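Local coordinates for protein transcriptional repressor (Vibrio fischeri, PDB 3KV1) that probably represses transcription as a SorC-family regulator, using this putative sugar-binding domain to sense a carbohydrate effector, at residues S46-L49 against N50-Q54; F170-P173 against K174-V177; E214-D217 against L218-I221. All coordinates share one frame; numbering follows the deposited sequence. Where two conformers were deposited one is given.

The three contacts are local, each within one helix or at its end, and they follow one another along the chain inside a single putative sugar-binding domain. Contact 1 closes the C-terminal end of helix 34-52, contact 2 opens helix 173-181, and contact 3 spans the short helix 215-219. Contacts 1 and 2 lie on opposite sides of the chain's centre, about 39 Å apart between centres. Contact 3 stands about 21 Å from contact 1 and 26 Å from contact 2, centre to centre. A glycerol, probably from the crystallisation liquor, lies about 3 Å from the side chain of Asn51, and a glycerol lies about 4 Å from that of Arg219.

Contact 1 of 3, residues S46-L49 against N50-Q54; sequences SSYL and NNNLQ
Asn52 reaches back over the last turn of helix 34-52 to Tyr48, and its side chain can be followed atom by atom. CG stands anti to its own carbonyl carbon (chi1 -70°), which directs the amide back along the helix. Asn52 CB lies 3.4 Å from Tyr48 O. Asn52 CG sits over one face of the Tyr48 ring, 4.0 Å from Tyr48 CE1. At the tip, Asn52 ND2 passes Tyr48 CD1 at 3.5 Å and donates to Tyr48 O at 2.9 Å, nearly straight (166°) and with the acceptor in the amide plane. Ring and amide planes are 28° apart. Asn52 N adds only weak bonds to Tyr48 O and Leu49 O, so the side chain strengthens the grip on a carbonyl where the backbone pattern is failing.

The preceding turns remain regular: Asn50 N donates to Ser46 O at 2.8 Å and Asn51 N to Ser47 O at 3.1 Å. Leu53, the first residue to leave helical geometry, still gives its N to Leu49 O at 2.9 Å. On another side of the helix, a water joins Ser47 OG to Asn50 ND2 and accepts from the latter, while Asn50 OD1 receives Thr78 N. Arg80 reaches the carbonyls of Asn50 and Leu53, and more weakly that of Leu49, while Tyr48, Asn52 and Leu53 touch Phe151 of strand 151-158.

Carbonyl oxygens gather at this C-terminal end. The Asn52 amide and the Arg80 guanidinium supply donors to several of them, and the positive charge of Arg80 would be expected to suit the negative end of the helix dipole.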
ATOM      1  N   SER A  46     -22.883  -6.488  -1.359  0.73 17.29           N
ATOM      2  CA  SER A  46     -22.823  -5.140  -0.742  0.73 20.96           C
ATOM      3  C   SER A  46     -23.846  -5.013   0.391  0.73 22.31           C
ATOM      4  O   SER A  46     -23.554  -4.491   1.481  0.73 23.55           O
ATOM      5  CB  SER A  46     -23.077  -4.043  -1.785  0.73 21.02           C
ATOM      6  OG  SER A  46     -23.030  -2.734  -1.198  0.73 19.81           O
ATOM      7  N   SER A  47     -25.055  -5.483   0.117  1.00 24.66           N
ATOM      8  CA  SER A  47     -26.112  -5.459   1.099  1.00 24.99           C
ATOM      9  C   SER A  47     -25.814  -6.379   2.281  1.00 24.46           C
ATOM     10  O   SER A  47     -26.054  -6.001   3.437  1.00 24.84           O
ATOM     11  CB  SER A  47     -27.446  -5.831   0.454  1.00 29.03           C
ATOM     12  OG  SER A  47     -28.416  -5.858   1.468  1.00 36.33           O
ATOM     13  N   TYR A  48     -25.310  -7.581   1.992  1.00 20.55           N
ATOM     14  CA  TYR A  48     -24.907  -8.523   3.035  1.00 22.97           C
ATOM     15  C   TYR A  48     -23.856  -7.855   3.952  1.00 22.19           C
ATOM     16  O   TYR A  48     -23.973  -7.909   5.177  1.00 21.33           O
ATOM     17  CB  TYR A  48     -24.388  -9.849   2.422  1.00 20.75           C
ATOM     18  CG  TYR A  48     -23.636 -10.724   3.419  1.00 20.24           C
ATOM     19  CD1 TYR A  48     -24.311 -11.627   4.229  1.00 23.99           C
ATOM     20  CD2 TYR A  48     -22.257 -10.627   3.538  1.00 22.97           C
ATOM     21  CE1 TYR A  48     -23.603 -12.419   5.155  1.00 23.43           C
ATOM     22  CE2 TYR A  48     -21.554 -11.409   4.432  1.00 26.59           C
ATOM     23  CZ  TYR A  48     -22.234 -12.283   5.243  1.00 23.14           C
ATOM     24  OH  TYR A  48     -21.501 -13.031   6.149  1.00 27.04           O
ATOM     25  N   LEU A  49     -22.833  -7.237   3.373  1.00 18.77           N
ATOM     26  CA  LEU A  49     -21.827  -6.561   4.201  1.00 21.18           C
ATOM     27  C   LEU A  49     -22.411  -5.378   4.961  1.00 24.29           C
ATOM     28  O   LEU A  49     -22.089  -5.148   6.143  1.00 21.44           O
ATOM     29  CB  LEU A  49     -20.661  -6.073   3.363  1.00 20.53           C
ATOM     30  CG  LEU A  49     -19.764  -7.185   2.807  1.00 23.10           C
ATOM     31  CD1 LEU A  49     -18.676  -6.532   1.952  1.00 23.70           C
ATOM     32  CD2 LEU A  49     -19.122  -7.976   3.951  1.00 22.53           C
ATOM     33  N   ASN A  50     -23.295  -4.641   4.306  1.00 21.89           N
ATOM     34  CA  ASN A  50     -23.941  -3.511   4.992  1.00 20.85           C
ATOM     35  C   ASN A  50     -24.600  -3.940   6.299  1.00 24.41           C
ATOM     36  O   ASN A  50     -24.498  -3.246   7.326  1.00 26.18           O
ATOM     37  CB  ASN A  50     -25.010  -2.889   4.069  1.00 24.09           C
ATOM     38  CG  ASN A  50     -25.660  -1.660   4.673  1.00 30.33           C
ATOM     39  OD1 ASN A  50     -24.998  -0.828   5.289  1.00 29.11           O
ATOM     40  ND2 ASN A  50     -26.972  -1.527   4.470  1.00 28.95           N
ATOM     41  N   ASN A  51     -25.302  -5.073   6.262  1.00 22.26           N
ATOM     42  CA  ASN A  51     -26.005  -5.563   7.446  1.00 27.02           C
ATOM     43  C   ASN A  51     -25.107  -6.274   8.454  1.00 29.87           C
ATOM     44  O   ASN A  51     -25.395  -6.275   9.644  1.00 33.02           O
ATOM     45  CB  ASN A  51     -27.109  -6.527   7.035  1.00 33.88           C
ATOM     46  CG  ASN A  51     -28.221  -5.854   6.257  1.00 38.97           C
ATOM     47  OD1 ASN A  51     -28.607  -4.735   6.549  1.00 39.78           O
ATOM     48  ND2 ASN A  51     -28.757  -6.558   5.274  1.00 44.04           N
ATOM     49  N   ASN A  52     -24.017  -6.886   8.000  1.00 21.73           N
ATOM     50  CA  ASN A  52     -23.285  -7.790   8.909  1.00 23.07           C
ATOM     51  C   ASN A  52     -21.941  -7.311   9.417  1.00 22.52           C
ATOM     52  O   ASN A  52     -21.462  -7.787  10.454  1.00 23.43           O
ATOM     53  CB  ASN A  52     -23.126  -9.178   8.268  1.00 24.06           C
ATOM     54  CG  ASN A  52     -24.442  -9.920   8.193  1.00 29.98           C
ATOM     55  OD1 ASN A  52     -24.833 -10.565   9.152  1.00 29.27           O
ATOM     56  ND2 ASN A  52     -25.150  -9.795   7.070  1.00 26.33           N
ATOM     57  N   LEU A  53     -21.327  -6.373   8.704  1.00 21.90           N
ATOM     58  CA  LEU A  53     -19.969  -5.946   9.044  1.00 20.38           C
ATOM     59  C   LEU A  53     -20.026  -4.876  10.142  1.00 23.92           C
ATOM     60  O   LEU A  53     -20.330  -3.723   9.883  1.00 24.99           O
ATOM     61  CB  LEU A  53     -19.268  -5.417   7.776  1.00 20.47           C
ATOM     62  CG  LEU A  53     -17.860  -4.875   7.967  1.00 17.44           C
ATOM     63  CD1 LEU A  53     -16.951  -5.946   8.566  1.00 19.46           C
ATOM     64  CD2 LEU A  53     -17.322  -4.394   6.598  1.00 23.56           C
ATOM     65  N   GLN A  54     -19.738  -5.252  11.386  1.00 20.72           N
ATOM     66  CA  GLN A  54     -19.866  -4.297  12.493  1.00 19.83           C
ATOM     67  C   GLN A  54     -18.624  -3.419  12.660  1.00 21.81           C
ATOM     68  O   GLN A  54     -17.532  -3.804  12.244  1.00 23.50           O
ATOM     69  CB  GLN A  54     -20.122  -5.047  13.812  1.00 26.55           C
ATOM     70  CG  GLN A  54     -21.370  -5.970  13.783  1.00 24.83           C
ATOM     71  CD  GLN A  54     -22.628  -5.200  13.390  1.00 32.32           C
ATOM     72  OE1 GLN A  54     -23.073  -4.315  14.119  1.00 31.68           O
ATOM     73  NE2 GLN A  54     -23.190  -5.519  12.228  1.00 31.62           N
TER
HETATM   74  O   HOH W   1     -28.620  -3.459   2.799  1.00 42.69           O

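Contact 2 of 3, residues F170-P173 against K174-V177; sequences FFTP and KEFV
The backbone passes from an extended Phe171 and Thr172 into helical geometry at Pro173, and Phe176 N donates to Thr172 O at 2.9 Å as the first turn closes. Thr172 is the N-cap of helix 173-181 and forms a capping box with Glu175. Thr172 OG1, set between the backbone N and the carbonyl carbon, accepts from Glu175 N at 2.8 Å. In return, Glu175 OE1 takes Thr172 N on its anti lone pair at 3.1 Å, along an almost straight line (177°). The two bonds tie each residue's side chain to the other's backbone and hold the Glu175 carboxylate in place; OE2 is also engaged, in a salt bridge with Arg209.

Beneath this polar pair, Glu175 lies across the Phe171 ring, with carboxylate and ring planes 32° apart. Phe171 also meets Leu205 and Met206, while Pro173 and Phe176 touch Val166 of helix 164-167. Phe171 CD2 approaches the Phe176 ring at its edge and lies 4.2 Å from Phe176 CB. The Glu175 CB makes a CH-pi contact over the Phe171 face, 3.6 Å from its centroid and 16° off the ring normal.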
ATOM      1  N   PHE A 170       6.253 -13.691 -14.294  1.00 36.03           N
ATOM      2  CA  PHE A 170       6.585 -14.344 -13.031  1.00 34.05           C
ATOM      3  C   PHE A 170       6.559 -15.880 -13.134  1.00 33.40           C
ATOM      4  O   PHE A 170       7.090 -16.578 -12.264  1.00 31.98           O
ATOM      5  CB  PHE A 170       5.658 -13.852 -11.910  1.00 29.90           C
ATOM      6  CG  PHE A 170       5.754 -12.359 -11.635  1.00 28.37           C
ATOM      7  CD1 PHE A 170       6.804 -11.854 -10.893  1.00 28.31           C
ATOM      8  CD2 PHE A 170       4.757 -11.484 -12.073  1.00 35.51           C
ATOM      9  CE1 PHE A 170       6.893 -10.485 -10.614  1.00 31.42           C
ATOM     10  CE2 PHE A 170       4.829 -10.127 -11.794  1.00 36.68           C
ATOM     11  CZ  PHE A 170       5.900  -9.627 -11.071  1.00 34.57           C
ATOM     12  N   PHE A 171       5.962 -16.395 -14.204  1.00 29.33           N
ATOM     13  CA  PHE A 171       5.738 -17.835 -14.351  1.00 29.81           C
ATOM     14  C   PHE A 171       5.742 -18.100 -15.862  1.00 30.51           C
ATOM     15  O   PHE A 171       5.189 -17.308 -16.622  1.00 35.18           O
ATOM     16  CB  PHE A 171       4.354 -18.136 -13.766  1.00 34.38           C
ATOM     17  CG  PHE A 171       4.140 -19.556 -13.302  1.00 31.02           C
ATOM     18  CD1 PHE A 171       5.058 -20.206 -12.491  1.00 34.32           C
ATOM     19  CD2 PHE A 171       2.950 -20.204 -13.613  1.00 31.33           C
ATOM     20  CE1 PHE A 171       4.810 -21.497 -12.036  1.00 37.11           C
ATOM     21  CE2 PHE A 171       2.697 -21.500 -13.175  1.00 32.05           C
ATOM     22  CZ  PHE A 171       3.621 -22.145 -12.385  1.00 33.32           C
ATOM     23  N   THR A 172       6.344 -19.195 -16.314  1.00 28.31           N
ATOM     24  CA  THR A 172       6.373 -19.470 -17.753  1.00 32.93           C
ATOM     25  C   THR A 172       5.025 -20.025 -18.257  1.00 32.85           C
ATOM     26  O   THR A 172       4.290 -20.652 -17.507  1.00 31.84           O
ATOM     27  CB  THR A 172       7.505 -20.467 -18.158  1.00 35.51           C
ATOM     28  OG1 THR A 172       7.180 -21.777 -17.698  1.00 36.41           O
ATOM     29  CG2 THR A 172       8.855 -20.068 -17.567  1.00 36.86           C
ATOM     30  N   PRO A 173       4.706 -19.794 -19.542  1.00 31.76           N
ATOM     31  CA  PRO A 173       3.525 -20.434 -20.143  1.00 31.77           C
ATOM     32  C   PRO A 173       3.584 -21.954 -19.951  1.00 32.78           C
ATOM     33  O   PRO A 173       2.575 -22.597 -19.653  1.00 33.88           O
ATOM     34  CB  PRO A 173       3.658 -20.082 -21.637  1.00 37.10           C
ATOM     35  CG  PRO A 173       4.442 -18.773 -21.636  1.00 39.12           C
ATOM     36  CD  PRO A 173       5.399 -18.882 -20.474  1.00 36.19           C
ATOM     37  N   LYS A 174       4.767 -22.529 -20.142  1.00 29.52           N
ATOM     38  CA  LYS A 174       4.943 -23.968 -19.957  1.00 28.38           C
ATOM     39  C   LYS A 174       4.567 -24.390 -18.530  1.00 30.73           C
ATOM     40  O   LYS A 174       3.817 -25.352 -18.338  1.00 34.55           O
ATOM     41  CB  LYS A 174       6.380 -24.379 -20.294  1.00 35.21           C
ATOM     42  CG  LYS A 174       6.684 -25.851 -20.094  1.00 35.88           C
ATOM     43  CD  LYS A 174       8.100 -26.171 -20.588  1.00 44.28           C
ATOM     44  CE  LYS A 174       8.458 -27.659 -20.424  1.00 44.64           C
ATOM     45  NZ  LYS A 174       8.465 -28.038 -18.979  1.00 46.04           N
ATOM     46  N   GLU A 175       5.069 -23.656 -17.535  1.00 30.95           N
ATOM     47  CA  GLU A 175       4.733 -23.930 -16.131  1.00 32.61           C
ATOM     48  C   GLU A 175       3.229 -23.811 -15.865  1.00 33.41           C
ATOM     49  O   GLU A 175       2.640 -24.603 -15.123  1.00 28.62           O
ATOM     50  CB  GLU A 175       5.515 -22.982 -15.193  1.00 33.39           C
ATOM     51  CG  GLU A 175       7.014 -23.268 -15.161  1.00 40.12           C
ATOM     52  CD  GLU A 175       7.777 -22.384 -14.172  1.00 46.95           C
ATOM     53  OE1 GLU A 175       7.774 -21.130 -14.312  1.00 44.01           O
ATOM     54  OE2 GLU A 175       8.384 -22.952 -13.245  1.00 55.22           O
ATOM     55  N   PHE A 176       2.613 -22.816 -16.490  1.00 28.21           N
ATOM     56  CA  PHE A 176       1.175 -22.575 -16.351  1.00 30.30           C
ATOM     57  C   PHE A 176       0.317 -23.739 -16.868  1.00 32.67           C
ATOM     58  O   PHE A 176      -0.596 -24.215 -16.196  1.00 30.54           O
ATOM     59  CB  PHE A 176       0.811 -21.282 -17.083  1.00 31.16           C
ATOM     60  CG  PHE A 176      -0.564 -20.774 -16.770  1.00 40.56           C
ATOM     61  CD1 PHE A 176      -0.797 -20.058 -15.603  1.00 47.33           C
ATOM     62  CD2 PHE A 176      -1.619 -21.016 -17.635  1.00 48.46           C
ATOM     63  CE1 PHE A 176      -2.062 -19.583 -15.307  1.00 50.79           C
ATOM     64  CE2 PHE A 176      -2.887 -20.541 -17.345  1.00 52.81           C
ATOM     65  CZ  PHE A 176      -3.106 -19.830 -16.180  1.00 53.95           C
ATOM     66  N   VAL A 177       0.620 -24.229 -18.069  1.00 27.41           N
ATOM     67  CA  VAL A 177      -0.131 -25.345 -18.595  1.00 26.69           C
ATOM     68  C   VAL A 177       0.098 -26.551 -17.716  1.00 28.72           C
ATOM     69  O   VAL A 177      -0.829 -27.314 -17.455  1.00 30.08           O
ATOM     70  CB  VAL A 177       0.320 -25.714 -20.038  1.00 32.16           C
ATOM     71  CG1 VAL A 177      -0.275 -27.055 -20.429  1.00 37.45           C
ATOM     72  CG2 VAL A 177      -0.077 -24.613 -20.993  1.00 38.27           C
TER

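Contact 3 of 3, residues E214-D217 against L218-I221; sequences EMED and LRQI
Glu216 and Arg219 form the charged pair of this short helix, on its exposed side. Arg219 NE donates weakly to Glu216 OE1 at 3.4 Å in a salt bridge, the oxygen lying at the guanidinium edge, with the two planar groups 39° apart. A water completes the link: it donates to OE1 and accepts from Arg219 NH2 at 2.7 Å. Bends at Glu216 chi2 (62°) and Arg219 chi3 (-58°) bring the two ends together, and Arg219 NH1 has a further partner in Thr243 O.

Among the amide-to-carbonyl bonds, Gln220 N comes to Asp217 O at 3.1 Å from above the carbonyl plane. In one of the two conformers of its side chain, Gln220 NE2 also meets Asp217 O, at 2.8 Å, in that plane and on a lone pair. There the glutamine folds back onto the preceding turn and NE2 serves Arg147 O as well, but this second grip is less certain. Regular helical bonds run from Leu218 N to Glu214 O and from Arg219 N to Met215 O.

At the N-terminal end, Asp217 OD2 accepts Glu214 N at 2.9 Å, while OD1 is paired with Arg147. The buried carboxylate therefore links the N-cap residue to a cationic side chain, which probably favours its charged form.

The apolar contacts place the helix in the fold. Selenomethionine Met215 and Leu218 rest on Ile189 of strand 185-189; Leu218 and Ile221 reach Ala152 of strand 151-158, so that helix 215-219 packs against these antiparallel strands just before the chain enters strand 223-227.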
ATOM      1  N   GLU A 214      -3.277 -18.246   2.562  1.00 23.43           N
ATOM      2  CA  GLU A 214      -3.434 -19.579   1.974  1.00 24.68           C
ATOM      3  C   GLU A 214      -4.759 -20.222   2.373  1.00 24.85           C
ATOM      4  O   GLU A 214      -5.515 -19.685   3.193  1.00 24.04           O
ATOM      5  CB  GLU A 214      -2.264 -20.493   2.368  1.00 29.86           C
ATOM      6  CG  GLU A 214      -2.111 -20.686   3.861  1.00 33.74           C
ATOM      7  CD  GLU A 214      -0.934 -21.583   4.212  1.00 49.27           C
ATOM      8  OE1 GLU A 214       0.188 -21.060   4.358  1.00 49.88           O
ATOM      9  OE2 GLU A 214      -1.129 -22.811   4.328  1.00 55.00           O
HETATM   10  N   MSE A 215      -5.032 -21.380   1.781  1.00 24.85           N
HETATM   11  CA  MSE A 215      -6.323 -22.055   1.981  1.00 22.21           C
HETATM   12  C   MSE A 215      -6.627 -22.315   3.457  1.00 23.66           C
HETATM   13  O   MSE A 215      -7.749 -22.118   3.907  1.00 24.59           O
HETATM   14  CB  MSE A 215      -6.349 -23.395   1.231  1.00 24.26           C
HETATM   15  CG  MSE A 215      -7.751 -23.945   1.149  1.00 27.00           C
HETATM   16 SE   MSE A 215      -8.723 -22.917  -0.173  0.63 29.74          SE
HETATM   17  CE  MSE A 215      -7.666 -23.312  -1.754  1.00 36.84           C
ATOM     18  N   GLU A 216      -5.630 -22.737   4.218  1.00 23.89           N
ATOM     19  CA  GLU A 216      -5.867 -23.003   5.637  1.00 29.95           C
ATOM     20  C   GLU A 216      -6.282 -21.752   6.425  1.00 30.06           C
ATOM     21  O   GLU A 216      -6.989 -21.846   7.427  1.00 32.11           O
ATOM     22  CB  GLU A 216      -4.651 -23.661   6.280  1.00 36.19           C
ATOM     23  CG  GLU A 216      -4.954 -24.313   7.612  1.00 47.81           C
ATOM     24  CD  GLU A 216      -5.973 -25.456   7.514  1.00 53.05           C
ATOM     25  OE1 GLU A 216      -6.156 -26.043   6.420  1.00 54.62           O
ATOM     26  OE2 GLU A 216      -6.594 -25.773   8.548  1.00 57.54           O
ATOM     27  N   ASP A 217      -5.819 -20.582   5.997  1.00 26.33           N
ATOM     28  CA  ASP A 217      -6.259 -19.342   6.637  1.00 25.24           C
ATOM     29  C   ASP A 217      -7.730 -19.143   6.357  1.00 26.78           C
ATOM     30  O   ASP A 217      -8.493 -18.796   7.256  1.00 24.09           O
ATOM     31  CB  ASP A 217      -5.491 -18.128   6.114  1.00 23.79           C
ATOM     32  CG  ASP A 217      -3.994 -18.237   6.349  1.00 33.06           C
ATOM     33  OD1 ASP A 217      -3.572 -18.692   7.442  1.00 34.43           O
ATOM     34  OD2 ASP A 217      -3.244 -17.874   5.425  1.00 30.25           O
ATOM     35  N   LEU A 218      -8.149 -19.343   5.107  1.00 21.19           N
ATOM     36  CA  LEU A 218      -9.557 -19.153   4.784  1.00 19.93           C
ATOM     37  C   LEU A 218     -10.411 -20.162   5.563  1.00 22.24           C
ATOM     38  O   LEU A 218     -11.562 -19.877   5.912  1.00 23.03           O
ATOM     39  CB  LEU A 218      -9.832 -19.335   3.263  1.00 19.28           C
ATOM     40  CG  LEU A 218      -9.348 -18.236   2.318  1.00 24.33           C
ATOM     41  CD1 LEU A 218      -9.680 -18.584   0.815  1.00 21.03           C
ATOM     42  CD2 LEU A 218      -9.942 -16.864   2.689  1.00 26.49           C
ATOM     43  N   ARG A 219      -9.866 -21.342   5.839  1.00 24.83           N
ATOM     44  CA  ARG A 219     -10.672 -22.362   6.511  1.00 25.14           C
ATOM     45  C   ARG A 219     -11.070 -21.885   7.923  1.00 26.69           C
ATOM     46  O   ARG A 219     -12.116 -22.284   8.448  1.00 31.54           O
ATOM     47  CB  ARG A 219      -9.915 -23.686   6.598  1.00 28.08           C
ATOM     48  CG  ARG A 219     -10.773 -24.908   6.955  1.00 33.68           C
ATOM     49  CD  ARG A 219      -9.946 -26.237   6.881  1.00 32.94           C
ATOM     50  NE  ARG A 219      -9.373 -26.434   5.547  1.00 33.71           N
ATOM     51  CZ  ARG A 219     -10.095 -26.708   4.465  1.00 34.11           C
ATOM     52  NH1 ARG A 219     -11.417 -26.893   4.568  1.00 36.48           N
ATOM     53  NH2 ARG A 219      -9.499 -26.837   3.283  1.00 37.46           N
ATOM     54  N   GLN A 220     -10.230 -21.055   8.536  0.63 25.58           N
ATOM     55  CA  GLN A 220     -10.517 -20.557   9.887  0.63 26.86           C
ATOM     56  C   GLN A 220     -11.045 -19.116   9.948  0.63 25.66           C
ATOM     57  O   GLN A 220     -11.151 -18.563  11.025  0.63 23.11           O
ATOM     58  CB  GLN A 220      -9.307 -20.721  10.831  0.63 29.69           C
ATOM     59  CG  GLN A 220      -8.015 -20.022  10.376  0.63 27.79           C
ATOM     60  CD  GLN A 220      -7.975 -18.525  10.685  0.63 32.65           C
ATOM     61  OE1 GLN A 220      -8.211 -18.113  11.826  0.63 37.24           O
ATOM     62  NE2 GLN A 220      -7.617 -17.709   9.683  0.63 20.79           N
ATOM     63  N   ILE A 221     -11.390 -18.518   8.807  1.00 19.27           N
ATOM     64  CA  ILE A 221     -12.049 -17.216   8.810  1.00 21.19           C
ATOM     65  C   ILE A 221     -13.561 -17.504   8.900  1.00 22.54           C
ATOM     66  O   ILE A 221     -14.084 -18.299   8.139  1.00 22.45           O
ATOM     67  CB  ILE A 221     -11.679 -16.382   7.540  1.00 21.83           C
ATOM     68  CG1 ILE A 221     -10.240 -15.846   7.691  1.00 20.26           C
ATOM     69  CG2 ILE A 221     -12.685 -15.233   7.297  1.00 20.28           C
ATOM     70  CD1 ILE A 221      -9.769 -15.020   6.503  1.00 23.19           C
TER
HETATM   71  O   HOH W   2      -6.930 -26.349   3.770  1.00 57.95           O